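Long-range contacts in endo-beta-mannanase (Opitutaceae bacterium TAV5, PDB 7BOB), which hydrolyses beta-1,4-mannosidic linkages as an exo-acting family 5 glycoside hydrolase, probably releasing mannose units from the chain ends of its substrates: residues A[29-34]-A[327-332]; A[469-474]-A[552-557]; A[476-481]-A[515-520]. All coordinates share one frame; numbering follows the deposited sequence.

Contact 1 (A[29-34]-A[327-332]); sequences CGVEMW and HPYIKN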
ATOM      1  N   CYS A  29     -15.823 -22.177  29.628  1.00 47.82           N
ATOM      2  CA  CYS A  29     -15.150 -22.744  28.466  1.00 45.81           C
ATOM      3  C   CYS A  29     -15.201 -21.881  27.214  1.00 46.65           C
ATOM      4  O   CYS A  29     -14.627 -22.287  26.199  1.00 44.21           O
ATOM      5  CB  CYS A  29     -15.763 -24.122  28.142  1.00 45.93           C
ATOM      6  SG  CYS A  29     -17.590 -24.076  27.968  1.00 47.77           S
ATOM      7  N   GLY A  30     -15.888 -20.731  27.233  1.00 46.17           N
ATOM      8  CA  GLY A  30     -16.037 -19.920  26.045  1.00 42.35           C
ATOM      9  C   GLY A  30     -16.360 -20.727  24.800  1.00 45.88           C
ATOM     10  O   GLY A  30     -17.271 -21.561  24.802  1.00 43.86           O
ATOM     11  N   VAL A  31     -15.564 -20.515  23.748  1.00 48.60           N
ATOM     12  CA  VAL A  31     -15.805 -21.089  22.431  1.00 44.00           C
ATOM     13  C   VAL A  31     -15.662 -22.600  22.379  1.00 45.82           C
ATOM     14  O   VAL A  31     -15.955 -23.191  21.335  1.00 45.37           O
ATOM     15  CB  VAL A  31     -14.825 -20.507  21.391  1.00 45.40           C
ATOM     16  CG1 VAL A  31     -15.029 -19.027  21.236  1.00 46.79           C
ATOM     17  CG2 VAL A  31     -13.370 -20.837  21.781  1.00 43.92           C
ATOM     18  N   GLU A  32     -15.163 -23.234  23.440  1.00 41.00           N
ATOM     19  CA  GLU A  32     -15.048 -24.688  23.479  1.00 46.59           C
ATOM     20  C   GLU A  32     -16.324 -25.362  23.994  1.00 46.59           C
ATOM     21  O   GLU A  32     -16.270 -26.535  24.369  1.00 49.61           O
ATOM     22  CB  GLU A  32     -13.842 -25.108  24.341  1.00 43.40           C
ATOM     23  CG  GLU A  32     -12.449 -24.633  23.793  1.00 42.56           C
ATOM     24  CD  GLU A  32     -12.209 -25.068  22.340  1.00 46.29           C
ATOM     25  OE1 GLU A  32     -12.466 -26.255  22.049  1.00 48.67           O
ATOM     26  OE2 GLU A  32     -11.770 -24.238  21.485  1.00 49.62           O
ATOM     27  N   MET A  33     -17.460 -24.650  23.992  1.00 46.84           N
ATOM     28  CA  MET A  33     -18.688 -25.131  24.634  1.00 47.88           C
ATOM     29  C   MET A  33     -19.094 -26.525  24.165  1.00 46.64           C
ATOM     30  O   MET A  33     -19.481 -27.367  24.979  1.00 50.80           O
ATOM     31  CB  MET A  33     -19.835 -24.160  24.369  1.00 43.53           C
ATOM     32  CG  MET A  33     -21.171 -24.654  24.890  1.00 43.98           C
ATOM     33  SD  MET A  33     -22.543 -23.560  24.444  1.00 51.48           S
ATOM     34  CE  MET A  33     -22.600 -23.819  22.665  1.00 46.33           C
ATOM     35  N   TRP A  34     -19.059 -26.774  22.855  1.00 46.73           N
ATOM     36  CA  TRP A  34     -19.514 -28.054  22.332  1.00 48.59           C
ATOM     37  C   TRP A  34     -18.640 -29.205  22.807  1.00 53.05           C
ATOM     38  O   TRP A  34     -19.142 -30.327  22.990  1.00 52.17           O
ATOM     39  CB  TRP A  34     -19.568 -28.012  20.808  1.00 42.32           C
ATOM     40  CG  TRP A  34     -20.543 -26.984  20.320  1.00 44.86           C
ATOM     41  CD1 TRP A  34     -20.247 -25.791  19.710  1.00 47.52           C
ATOM     42  CD2 TRP A  34     -21.978 -27.039  20.416  1.00 47.84           C
ATOM     43  NE1 TRP A  34     -21.408 -25.112  19.413  1.00 47.45           N
ATOM     44  CE2 TRP A  34     -22.483 -25.853  19.834  1.00 47.93           C
ATOM     45  CE3 TRP A  34     -22.884 -27.983  20.930  1.00 45.65           C
ATOM     46  CZ2 TRP A  34     -23.858 -25.576  19.760  1.00 51.30           C
ATOM     47  CZ3 TRP A  34     -24.248 -27.714  20.854  1.00 48.17           C
ATOM     48  CH2 TRP A  34     -24.724 -26.519  20.272  1.00 50.36           C
ATOM     49  N   HIS A 327      -7.503 -20.033  23.746  1.00 48.44           N
ATOM     50  CA  HIS A 327      -7.646 -19.310  22.486  1.00 50.55           C
ATOM     51  C   HIS A 327      -9.124 -19.049  22.202  1.00 48.14           C
ATOM     52  O   HIS A 327      -9.928 -19.981  22.240  1.00 48.18           O
ATOM     53  CB  HIS A 327      -7.006 -20.141  21.363  1.00 45.71           C
ATOM     54  CG  HIS A 327      -7.061 -19.507  20.002  1.00 52.37           C
ATOM     55  ND1 HIS A 327      -6.354 -18.363  19.678  1.00 52.35           N
ATOM     56  CD2 HIS A 327      -7.689 -19.894  18.862  1.00 48.11           C
ATOM     57  CE1 HIS A 327      -6.560 -18.065  18.405  1.00 51.33           C
ATOM     58  NE2 HIS A 327      -7.370 -18.974  17.888  1.00 51.05           N
ATOM     59  N   PRO A 328      -9.520 -17.812  21.878  1.00 49.14           N
ATOM     60  CA  PRO A 328      -8.689 -16.638  21.610  1.00 47.43           C
ATOM     61  C   PRO A 328      -8.695 -15.606  22.750  1.00 47.26           C
ATOM     62  O   PRO A 328      -8.288 -14.455  22.535  1.00 50.04           O
ATOM     63  CB  PRO A 328      -9.357 -16.060  20.369  1.00 46.31           C
ATOM     64  CG  PRO A 328     -10.852 -16.231  20.696  1.00 46.38           C
ATOM     65  CD  PRO A 328     -10.937 -17.548  21.540  1.00 45.04           C
ATOM     66  N   TYR A 329      -9.153 -16.007  23.942  1.00 46.53           N
ATOM     67  CA  TYR A 329      -9.217 -15.099  25.085  1.00 45.83           C
ATOM     68  C   TYR A 329      -7.845 -14.765  25.659  1.00 51.66           C
ATOM     69  O   TYR A 329      -7.753 -13.823  26.459  1.00 49.40           O
ATOM     70  CB  TYR A 329     -10.096 -15.697  26.186  1.00 48.58           C
ATOM     71  CG  TYR A 329     -11.444 -16.136  25.668  1.00 49.82           C
ATOM     72  CD1 TYR A 329     -12.437 -15.198  25.363  1.00 44.92           C
ATOM     73  CD2 TYR A 329     -11.723 -17.481  25.456  1.00 44.48           C
ATOM     74  CE1 TYR A 329     -13.669 -15.599  24.860  1.00 42.84           C
ATOM     75  CE2 TYR A 329     -12.961 -17.884  24.953  1.00 45.82           C
ATOM     76  CZ  TYR A 329     -13.922 -16.938  24.656  1.00 46.18           C
ATOM     77  OH  TYR A 329     -15.132 -17.332  24.147  1.00 50.05           O
ATOM     78  N   ILE A 330      -6.797 -15.511  25.280  1.00 46.35           N
ATOM     79  CA  ILE A 330      -5.445 -15.263  25.774  1.00 48.93           C
ATOM     80  C   ILE A 330      -4.815 -14.081  25.050  1.00 50.04           C
ATOM     81  O   ILE A 330      -4.253 -13.178  25.681  1.00 48.21           O
ATOM     82  CB  ILE A 330      -4.577 -16.525  25.622  1.00 50.10           C
ATOM     83  CG1 ILE A 330      -5.010 -17.614  26.623  1.00 51.43           C
ATOM     84  CG2 ILE A 330      -3.083 -16.186  25.737  1.00 47.74           C
ATOM     85  CD1 ILE A 330      -4.405 -19.033  26.303  1.00 51.79           C
ATOM     86  N   LYS A 331      -4.904 -14.067  23.717  1.00 50.05           N
ATOM     87  CA  LYS A 331      -4.316 -12.997  22.914  1.00 47.31           C
ATOM     88  C   LYS A 331      -5.168 -11.727  22.855  1.00 52.92           C
ATOM     89  O   LYS A 331      -4.630 -10.661  22.525  1.00 50.42           O
ATOM     90  CB  LYS A 331      -4.071 -13.487  21.486  1.00 49.28           C
ATOM     91  CG  LYS A 331      -5.343 -13.590  20.659  1.00 50.57           C
ATOM     92  CD  LYS A 331      -5.059 -14.001  19.233  1.00 52.44           C
ATOM     93  CE  LYS A 331      -6.195 -13.585  18.329  1.00 51.64           C
ATOM     94  NZ  LYS A 331      -6.006 -14.127  16.961  1.00 54.53           N
ATOM     95  N   ASN A 332      -6.489 -11.810  23.128  1.00 52.48           N
ATOM     96  CA  ASN A 332      -7.380 -10.635  23.143  1.00 49.17           C
ATOM     97  C   ASN A 332      -8.198 -10.688  24.440  1.00 48.47           C
ATOM     98  O   ASN A 332      -9.408 -10.929  24.421  1.00 45.41           O
ATOM     99  CB  ASN A 332      -8.299 -10.599  21.910  1.00 47.40           C
ATOM    100  CG  ASN A 332      -7.604 -10.108  20.654  1.00 52.41           C
ATOM    101  OD1 ASN A 332      -6.383  -9.938  20.623  1.00 53.99           O
ATOM    102  ND2 ASN A 332      -8.383  -9.884  19.597  1.00 49.93           N
TER
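Tyr-329 and Val-31 carry this contact, and their side chains slide past each other in opposite directions. CG of Tyr-329 is anti to its own carbonyl carbon (chi1 -51°), and the ring carries its hydroxyl to the backbone of Gly-30 and Val-31. Tyr-329 OH is 3.2 Å from Val-31 N, which sits at the ring edge, near the ring plane. The same OH is 3.3 Å from Gly-30 CA, which approaches obliquely. Gly-30 has a positive phi, and any side chain there would run into the tyrosine ring.

The two methyls of Val-31 go different ways. CG1 lies 3.4 Å from Tyr-329 OH. CG2 turns to the start of the other segment, 3.6 Å from His-327 O. It also meets Pro-328 CD end-on, at 4.1 Å. Pro-328 follows a cis peptide bond, and its CD sits over the rim of one face of the Tyr-329 ring. A leucine in place of Tyr-329 lacks the ring and the hydroxyl, which would probably leave a gap beside Gly-30 CA and Val-31 CG1 and take away the ring face that Pro-328 CD rests on.

Further along, Lys-331 NZ bonds to His-399 O of the second subunit. Glu-32 pairs with Arg-62 of strand 56-62. The two segments belong to the loops after strands 20-23 and 311-316, the first and eighth in chain order, which lie side by side in the parallel sheet. Their meeting is consistent with the C-terminal strand ends of a (beta/alpha)8 barrel, where the active site of family 5 enzymes opens.

Contact 2 (A[469-474]-A[552-557]); sequences QLLWHA and TSVLAD
His-473 and Val-554 lie side by side, each with a branch turned beside its own backbone N. In His-473 this is the ring (chi1 -79°), whose ND1 bonds to Glu-559. In Val-554 it is CG2, because CG1 takes the place opposite N (chi1 178°). The edge atom CD2 of His-473 therefore meets Val-554 CG2 at 3.4 Å, near the ring plane. Leu-471 crosses Thr-552 at a slant, with CD1 of the leucine 3.9 Å from CG2 of the threonine, whose OG1 is taken by Arg-543.

The backbones form a parallel ladder in the middle of a mixed sheet. Strand 444-448 flanks 469-473 on its far side, helix 569-583 packs on the face of Leu-471 and Val-554, and helix 482-488 packs on Trp-472 and Ser-553 on the other face. The order of the parallel strands and the helices on both faces are consistent with a flavodoxin-like alpha/beta/alpha domain.

Thr-552 donates from N to Leu-470 O at 2.7 Å. Its O receives Trp-472 N at 2.8 Å. Val-554 repeats the pattern: its N reaches Trp-472 O at 2.9 Å, and its O takes Ala-474 N at 2.8 Å. The last bond is the most bent, at 145°, where both chains leave the sheet. Beyond it, Ala-474 CB packs 3.2 Å from Ala-556 O.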
ATOM      1  N   GLN A 469     -35.101  20.941  -1.487  1.00 59.69           N
ATOM      2  CA  GLN A 469     -33.958  21.765  -1.104  1.00 57.57           C
ATOM      3  C   GLN A 469     -32.708  20.881  -1.062  1.00 57.48           C
ATOM      4  O   GLN A 469     -32.626  19.962  -0.237  1.00 57.51           O
ATOM      5  CB  GLN A 469     -34.194  22.412   0.257  1.00 62.41           C
ATOM      6  CG  GLN A 469     -35.587  22.972   0.448  1.00 67.31           C
ATOM      7  CD  GLN A 469     -35.855  24.087  -0.524  1.00 67.53           C
ATOM      8  OE1 GLN A 469     -35.221  25.138  -0.450  1.00 65.43           O
ATOM      9  NE2 GLN A 469     -36.772  23.857  -1.461  1.00 65.22           N
ATOM     10  N   LEU A 470     -31.745  21.160  -1.939  1.00 54.91           N
ATOM     11  CA  LEU A 470     -30.521  20.366  -2.069  1.00 54.76           C
ATOM     12  C   LEU A 470     -29.326  21.157  -1.549  1.00 52.79           C
ATOM     13  O   LEU A 470     -29.021  22.248  -2.057  1.00 55.11           O
ATOM     14  CB  LEU A 470     -30.290  19.957  -3.525  1.00 54.17           C
ATOM     15  CG  LEU A 470     -29.101  19.058  -3.876  1.00 53.99           C
ATOM     16  CD1 LEU A 470     -29.290  17.642  -3.300  1.00 53.55           C
ATOM     17  CD2 LEU A 470     -28.938  19.002  -5.384  1.00 49.04           C
ATOM     18  N   LEU A 471     -28.651  20.612  -0.539  1.00 48.03           N
ATOM     19  CA  LEU A 471     -27.356  21.121  -0.096  1.00 51.20           C
ATOM     20  C   LEU A 471     -26.279  20.190  -0.655  1.00 53.16           C
ATOM     21  O   LEU A 471     -26.162  19.034  -0.227  1.00 52.08           O
ATOM     22  CB  LEU A 471     -27.283  21.207   1.424  1.00 45.93           C
ATOM     23  CG  LEU A 471     -25.930  21.636   1.990  1.00 48.13           C
ATOM     24  CD1 LEU A 471     -25.410  22.940   1.329  1.00 47.75           C
ATOM     25  CD2 LEU A 471     -26.061  21.824   3.487  1.00 50.44           C
ATOM     26  N   TRP A 472     -25.505  20.685  -1.621  1.00 49.66           N
ATOM     27  CA  TRP A 472     -24.585  19.858  -2.408  1.00 47.09           C
ATOM     28  C   TRP A 472     -23.151  20.201  -2.023  1.00 49.27           C
ATOM     29  O   TRP A 472     -22.588  21.191  -2.504  1.00 51.50           O
ATOM     30  CB  TRP A 472     -24.816  20.073  -3.898  1.00 45.30           C
ATOM     31  CG  TRP A 472     -24.280  18.973  -4.763  1.00 50.38           C
ATOM     32  CD1 TRP A 472     -23.333  18.049  -4.428  1.00 46.29           C
ATOM     33  CD2 TRP A 472     -24.654  18.695  -6.117  1.00 50.05           C
ATOM     34  NE1 TRP A 472     -23.106  17.207  -5.486  1.00 46.22           N
ATOM     35  CE2 TRP A 472     -23.912  17.572  -6.531  1.00 45.48           C
ATOM     36  CE3 TRP A 472     -25.546  19.291  -7.022  1.00 51.10           C
ATOM     37  CZ2 TRP A 472     -24.033  17.027  -7.804  1.00 49.88           C
ATOM     38  CZ3 TRP A 472     -25.672  18.742  -8.286  1.00 51.91           C
ATOM     39  CH2 TRP A 472     -24.920  17.622  -8.666  1.00 51.34           C
ATOM     40  N   HIS A 473     -22.544  19.380  -1.174  1.00 47.01           N
ATOM     41  CA  HIS A 473     -21.150  19.621  -0.825  1.00 50.00           C
ATOM     42  C   HIS A 473     -20.256  18.991  -1.888  1.00 49.51           C
ATOM     43  O   HIS A 473     -20.280  17.768  -2.082  1.00 53.76           O
ATOM     44  CB  HIS A 473     -20.831  19.087   0.567  1.00 48.36           C
ATOM     45  CG  HIS A 473     -21.301  19.989   1.665  1.00 52.80           C
ATOM     46  ND1 HIS A 473     -21.364  19.595   2.983  1.00 50.76           N
ATOM     47  CD2 HIS A 473     -21.747  21.269   1.633  1.00 51.02           C
ATOM     48  CE1 HIS A 473     -21.815  20.598   3.718  1.00 55.38           C
ATOM     49  NE2 HIS A 473     -22.062  21.624   2.922  1.00 53.31           N
ATOM     50  N   ALA A 474     -19.504  19.842  -2.595  1.00 46.27           N
ATOM     51  CA  ALA A 474     -18.452  19.501  -3.546  1.00 48.03           C
ATOM     52  C   ALA A 474     -18.989  18.712  -4.733  1.00 49.57           C
ATOM     53  O   ALA A 474     -18.712  17.513  -4.844  1.00 51.59           O
ATOM     54  CB  ALA A 474     -17.343  18.708  -2.850  1.00 48.47           C
ATOM     55  N   THR A 552     -28.133  24.610  -3.141  1.00 50.23           N
ATOM     56  CA  THR A 552     -27.018  25.326  -2.516  1.00 53.71           C
ATOM     57  C   THR A 552     -25.757  24.470  -2.677  1.00 54.03           C
ATOM     58  O   THR A 552     -25.614  23.429  -2.020  1.00 54.06           O
ATOM     59  CB  THR A 552     -27.314  25.636  -1.044  1.00 50.26           C
ATOM     60  OG1 THR A 552     -28.497  26.433  -0.955  1.00 56.71           O
ATOM     61  CG2 THR A 552     -26.172  26.371  -0.377  1.00 48.39           C
ATOM     62  N   SER A 553     -24.848  24.892  -3.562  1.00 53.60           N
ATOM     63  CA  SER A 553     -23.639  24.134  -3.874  1.00 49.59           C
ATOM     64  C   SER A 553     -22.422  24.759  -3.200  1.00 54.05           C
ATOM     65  O   SER A 553     -22.210  25.974  -3.290  1.00 51.58           O
ATOM     66  CB  SER A 553     -23.415  24.054  -5.389  1.00 51.95           C
ATOM     67  OG  SER A 553     -24.580  23.703  -6.118  1.00 50.80           O
ATOM     68  N   VAL A 554     -21.616  23.931  -2.536  1.00 47.64           N
ATOM     69  CA  VAL A 554     -20.364  24.364  -1.915  1.00 47.58           C
ATOM     70  C   VAL A 554     -19.201  23.787  -2.710  1.00 51.91           C
ATOM     71  O   VAL A 554     -19.093  22.561  -2.862  1.00 50.26           O
ATOM     72  CB  VAL A 554     -20.274  23.923  -0.440  1.00 50.08           C
ATOM     73  CG1 VAL A 554     -18.936  24.337   0.172  1.00 49.10           C
ATOM     74  CG2 VAL A 554     -21.454  24.457   0.370  1.00 48.50           C
ATOM     75  N   LEU A 555     -18.312  24.656  -3.184  1.00 49.15           N
ATOM     76  CA  LEU A 555     -17.184  24.236  -4.012  1.00 53.14           C
ATOM     77  C   LEU A 555     -15.984  23.846  -3.155  1.00 56.07           C
ATOM     78  O   LEU A 555     -14.870  24.309  -3.366  1.00 53.79           O
ATOM     79  CB  LEU A 555     -16.820  25.339  -5.001  1.00 49.81           C
ATOM     80  CG  LEU A 555     -18.014  25.833  -5.832  1.00 54.29           C
ATOM     81  CD1 LEU A 555     -17.633  26.966  -6.786  1.00 53.16           C
ATOM     82  CD2 LEU A 555     -18.630  24.666  -6.597  1.00 51.55           C
ATOM     83  N   ALA A 556     -16.216  23.008  -2.150  1.00 48.57           N
ATOM     84  CA  ALA A 556     -15.133  22.471  -1.337  1.00 51.70           C
ATOM     85  C   ALA A 556     -15.614  21.162  -0.739  1.00 55.06           C
ATOM     86  O   ALA A 556     -16.821  20.919  -0.626  1.00 52.80           O
ATOM     87  CB  ALA A 556     -14.689  23.437  -0.236  1.00 50.06           C
ATOM     88  N   ASP A 557     -14.657  20.304  -0.379  1.00 53.89           N
ATOM     89  CA  ASP A 557     -14.991  19.038   0.270  1.00 48.88           C
ATOM     90  C   ASP A 557     -15.130  19.295   1.766  1.00 48.92           C
ATOM     91  O   ASP A 557     -14.188  19.113   2.545  1.00 47.83           O
ATOM     92  CB  ASP A 557     -13.938  17.981  -0.037  1.00 50.69           C
ATOM     93  CG  ASP A 557     -14.389  16.592   0.338  1.00 51.55           C
ATOM     94  OD1 ASP A 557     -15.322  16.469   1.180  1.00 51.69           O
ATOM     95  OD2 ASP A 557     -13.800  15.628  -0.185  1.00 50.25           O
TER

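Contact 3 (A[476-481]-A[515-520]); sequences DPVNWA and FLRGMR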
ATOM      1  N   ASP A 476     -19.124  17.041  -8.344  1.00 53.79           N
ATOM      2  CA  ASP A 476     -17.997  16.257  -8.830  1.00 55.87           C
ATOM      3  C   ASP A 476     -17.571  16.735 -10.211  1.00 54.15           C
ATOM      4  O   ASP A 476     -18.352  16.617 -11.165  1.00 51.60           O
ATOM      5  CB  ASP A 476     -18.369  14.779  -8.863  1.00 56.06           C
ATOM      6  CG  ASP A 476     -17.295  13.903  -9.485  1.00 56.11           C
ATOM      7  OD1 ASP A 476     -16.128  14.348  -9.606  1.00 57.47           O
ATOM      8  OD2 ASP A 476     -17.634  12.743  -9.829  1.00 57.05           O
ATOM      9  N   PRO A 477     -16.349  17.243 -10.374  1.00 54.19           N
ATOM     10  CA  PRO A 477     -15.931  17.720 -11.705  1.00 51.42           C
ATOM     11  C   PRO A 477     -15.918  16.621 -12.750  1.00 53.03           C
ATOM     12  O   PRO A 477     -16.157  16.898 -13.935  1.00 51.11           O
ATOM     13  CB  PRO A 477     -14.524  18.281 -11.457  1.00 50.94           C
ATOM     14  CG  PRO A 477     -14.412  18.429  -9.956  1.00 57.42           C
ATOM     15  CD  PRO A 477     -15.285  17.370  -9.366  1.00 53.91           C
ATOM     16  N   VAL A 478     -15.661  15.372 -12.348  1.00 53.44           N
ATOM     17  CA  VAL A 478     -15.668  14.272 -13.308  1.00 51.95           C
ATOM     18  C   VAL A 478     -17.049  14.109 -13.931  1.00 51.41           C
ATOM     19  O   VAL A 478     -17.173  13.659 -15.075  1.00 53.46           O
ATOM     20  CB  VAL A 478     -15.157  12.977 -12.635  1.00 54.30           C
ATOM     21  CG1 VAL A 478     -15.481  11.734 -13.474  1.00 50.55           C
ATOM     22  CG2 VAL A 478     -13.641  13.075 -12.440  1.00 49.61           C
ATOM     23  N   ASN A 479     -18.104  14.526 -13.236  1.00 49.94           N
ATOM     24  CA  ASN A 479     -19.441  14.452 -13.807  1.00 50.69           C
ATOM     25  C   ASN A 479     -20.044  15.827 -14.042  1.00 52.98           C
ATOM     26  O   ASN A 479     -21.274  15.965 -14.092  1.00 49.17           O
ATOM     27  CB  ASN A 479     -20.344  13.611 -12.916  1.00 49.28           C
ATOM     28  CG  ASN A 479     -20.019  12.128 -13.021  1.00 52.70           C
ATOM     29  OD1 ASN A 479     -20.290  11.507 -14.046  1.00 49.95           O
ATOM     30  ND2 ASN A 479     -19.381  11.577 -11.988  1.00 49.40           N
ATOM     31  N   TRP A 480     -19.208  16.845 -14.200  1.00 50.69           N
ATOM     32  CA  TRP A 480     -19.688  18.218 -14.355  1.00 51.52           C
ATOM     33  C   TRP A 480     -19.700  18.533 -15.845  1.00 51.74           C
ATOM     34  O   TRP A 480     -18.698  18.971 -16.417  1.00 50.56           O
ATOM     35  CB  TRP A 480     -18.815  19.182 -13.560  1.00 50.75           C
ATOM     36  CG  TRP A 480     -19.427  20.526 -13.356  1.00 50.61           C
ATOM     37  CD1 TRP A 480     -20.177  21.234 -14.255  1.00 51.75           C
ATOM     38  CD2 TRP A 480     -19.318  21.353 -12.186  1.00 49.35           C
ATOM     39  NE1 TRP A 480     -20.555  22.442 -13.709  1.00 51.92           N
ATOM     40  CE2 TRP A 480     -20.039  22.539 -12.442  1.00 50.50           C
ATOM     41  CE3 TRP A 480     -18.691  21.197 -10.945  1.00 50.57           C
ATOM     42  CZ2 TRP A 480     -20.157  23.561 -11.498  1.00 47.22           C
ATOM     43  CZ3 TRP A 480     -18.786  22.219 -10.018  1.00 47.49           C
ATOM     44  CH2 TRP A 480     -19.524  23.387 -10.298  1.00 49.24           C
ATOM     45  N   ALA A 481     -20.840  18.280 -16.483  1.00 49.38           N
ATOM     46  CA  ALA A 481     -21.055  18.712 -17.859  1.00 52.43           C
ATOM     47  C   ALA A 481     -22.356  19.509 -17.933  1.00 52.22           C
ATOM     48  O   ALA A 481     -22.683  20.231 -16.985  1.00 52.03           O
ATOM     49  CB  ALA A 481     -21.068  17.516 -18.809  1.00 51.45           C
ATOM     50  N   PHE A 515     -10.518  19.359  -1.291  1.00 50.16           N
ATOM     51  CA  PHE A 515     -11.356  19.599  -2.447  1.00 53.05           C
ATOM     52  C   PHE A 515     -11.541  18.272  -3.150  1.00 52.41           C
ATOM     53  O   PHE A 515     -10.662  17.406  -3.100  1.00 56.97           O
ATOM     54  CB  PHE A 515     -10.726  20.673  -3.368  1.00 52.84           C
ATOM     55  CG  PHE A 515     -10.511  21.988  -2.662  1.00 53.76           C
ATOM     56  CD1 PHE A 515      -9.321  22.247  -2.003  1.00 53.95           C
ATOM     57  CD2 PHE A 515     -11.527  22.928  -2.588  1.00 51.46           C
ATOM     58  CE1 PHE A 515      -9.137  23.433  -1.303  1.00 54.52           C
ATOM     59  CE2 PHE A 515     -11.343  24.115  -1.901  1.00 54.79           C
ATOM     60  CZ  PHE A 515     -10.138  24.365  -1.260  1.00 56.45           C
ATOM     61  N   LEU A 516     -12.697  18.099  -3.769  1.00 52.01           N
ATOM     62  CA  LEU A 516     -13.063  16.766  -4.224  1.00 53.66           C
ATOM     63  C   LEU A 516     -12.114  16.314  -5.323  1.00 50.87           C
ATOM     64  O   LEU A 516     -11.843  17.056  -6.273  1.00 51.97           O
ATOM     65  CB  LEU A 516     -14.513  16.735  -4.713  1.00 51.94           C
ATOM     66  CG  LEU A 516     -15.177  15.351  -4.699  1.00 55.68           C
ATOM     67  CD1 LEU A 516     -15.479  14.885  -3.265  1.00 52.13           C
ATOM     68  CD2 LEU A 516     -16.458  15.357  -5.534  1.00 55.37           C
ATOM     69  N   ARG A 517     -11.596  15.094  -5.164  1.00 49.95           N
ATOM     70  CA  ARG A 517     -10.578  14.517  -6.026  1.00 51.36           C
ATOM     71  C   ARG A 517      -9.312  15.364  -6.047  1.00 53.50           C
ATOM     72  O   ARG A 517      -8.521  15.256  -6.974  1.00 48.47           O
ATOM     73  CB  ARG A 517     -11.092  14.306  -7.455  1.00 51.80           C
ATOM     74  CG  ARG A 517     -12.364  13.480  -7.557  1.00 50.28           C
ATOM     75  CD  ARG A 517     -12.684  13.246  -9.018  1.00 53.57           C
ATOM     76  NE  ARG A 517     -13.972  12.588  -9.226  1.00 52.93           N
ATOM     77  CZ  ARG A 517     -14.119  11.266  -9.361  1.00 55.64           C
ATOM     78  NH1 ARG A 517     -13.052  10.468  -9.287  1.00 46.27           N
ATOM     79  NH2 ARG A 517     -15.329  10.736  -9.568  1.00 52.17           N
ATOM     80  N   GLY A 518      -9.108  16.213  -5.037  1.00 49.07           N
ATOM     81  CA  GLY A 518      -7.900  17.006  -4.991  1.00 49.46           C
ATOM     82  C   GLY A 518      -7.856  18.155  -5.970  1.00 53.84           C
ATOM     83  O   GLY A 518      -6.798  18.777  -6.120  1.00 54.43           O
ATOM     84  N   MET A 519      -8.968  18.457  -6.646  1.00 50.98           N
ATOM     85  CA  MET A 519      -8.989  19.502  -7.659  1.00 49.24           C
ATOM     86  C   MET A 519      -9.993  20.585  -7.278  1.00 54.09           C
ATOM     87  O   MET A 519     -11.040  20.320  -6.662  1.00 50.18           O
ATOM     88  CB  MET A 519      -9.341  18.940  -9.032  1.00 48.92           C
ATOM     89  CG  MET A 519      -8.257  18.028  -9.572  1.00 52.24           C
ATOM     90  SD  MET A 519      -8.537  17.545 -11.278  1.00 58.61           S
ATOM     91  CE  MET A 519      -9.919  16.394 -11.093  1.00 53.67           C
ATOM     92  N   ARG A 520      -9.653  21.808  -7.657  1.00 47.57           N
ATOM     93  CA  ARG A 520     -10.479  22.972  -7.437  1.00 48.46           C
ATOM     94  C   ARG A 520     -10.773  23.630  -8.780  1.00 52.83           C
ATOM     95  O   ARG A 520      -9.953  23.584  -9.702  1.00 49.49           O
ATOM     96  CB  ARG A 520      -9.779  23.930  -6.488  1.00 52.18           C
ATOM     97  CG  ARG A 520     -10.675  24.962  -5.906  1.00 53.95           C
ATOM     98  CD  ARG A 520     -10.028  25.595  -4.721  1.00 56.46           C
ATOM     99  NE  ARG A 520     -10.735  26.811  -4.357  1.00 58.37           N
ATOM    100  CZ  ARG A 520     -10.211  27.776  -3.621  1.00 60.12           C
ATOM    101  NH1 ARG A 520      -8.957  27.668  -3.183  1.00 57.18           N
ATOM    102  NH2 ARG A 520     -10.939  28.843  -3.332  1.00 59.20           N
TER
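Asp-476 OD1 is gripped from opposite faces of its carboxylate, by Arg-517 NE at 2.8 Å and by Val-478 N at 3.0 Å. OD2 is held in the same manner. Arg-517 NH2 reaches OD2 of Asp-476 at 3.1 Å, and Asn-479 ND2 comes to it from the other face at 3.0 Å. Four bonds thus fix the rotation of the carboxylate. The arginine makes a side-on, two-pronged salt bridge. Both oxygens lie almost in the guanidinium plane, and the two flat groups are turned 26° apart. The arginine chain is extended from CG to NE, which carries the charge across to the aspartate.

Val-478 crosses this chain at about a right angle. Its CG2 lies over one face of the guanidinium, 3.3 Å from Arg-517 NE. Phe-451 makes a cation-pi contact with the same arginine, and Arg-517 NH2 also bonds to Pro-402 O. Beside the ion pair, Leu-516 CD2 packs 3.7 Å from Asp-476 CA. The bond from Val-478 N to Asp-476 OD1 closes an Asx turn in the loop after strand 469-473, overlapping the short 3-10 segment 477-478.

Contacts 2 and 3 belong to the same C-terminal domain, with centres 12 Å apart. They touch directly: Leu-516 CD2 of contact 3 lies 3.2 Å from Ala-474 O of contact 2, and Phe-515 packs on Ala-556. Both segments of contact 3 lie in the chain between the two strands of contact 2. Contact 1 lies in the barrel domain, its centre 50 Å from each of the others. It is probably on the barrel side where the active site of family 5 enzymes opens, and contacts 2 and 3 are far from it within the chain. The trimer brings the ends together: Val-478 of contact 3 packs on Asn-332 of the third subunit, a residue of that copy's contact 1.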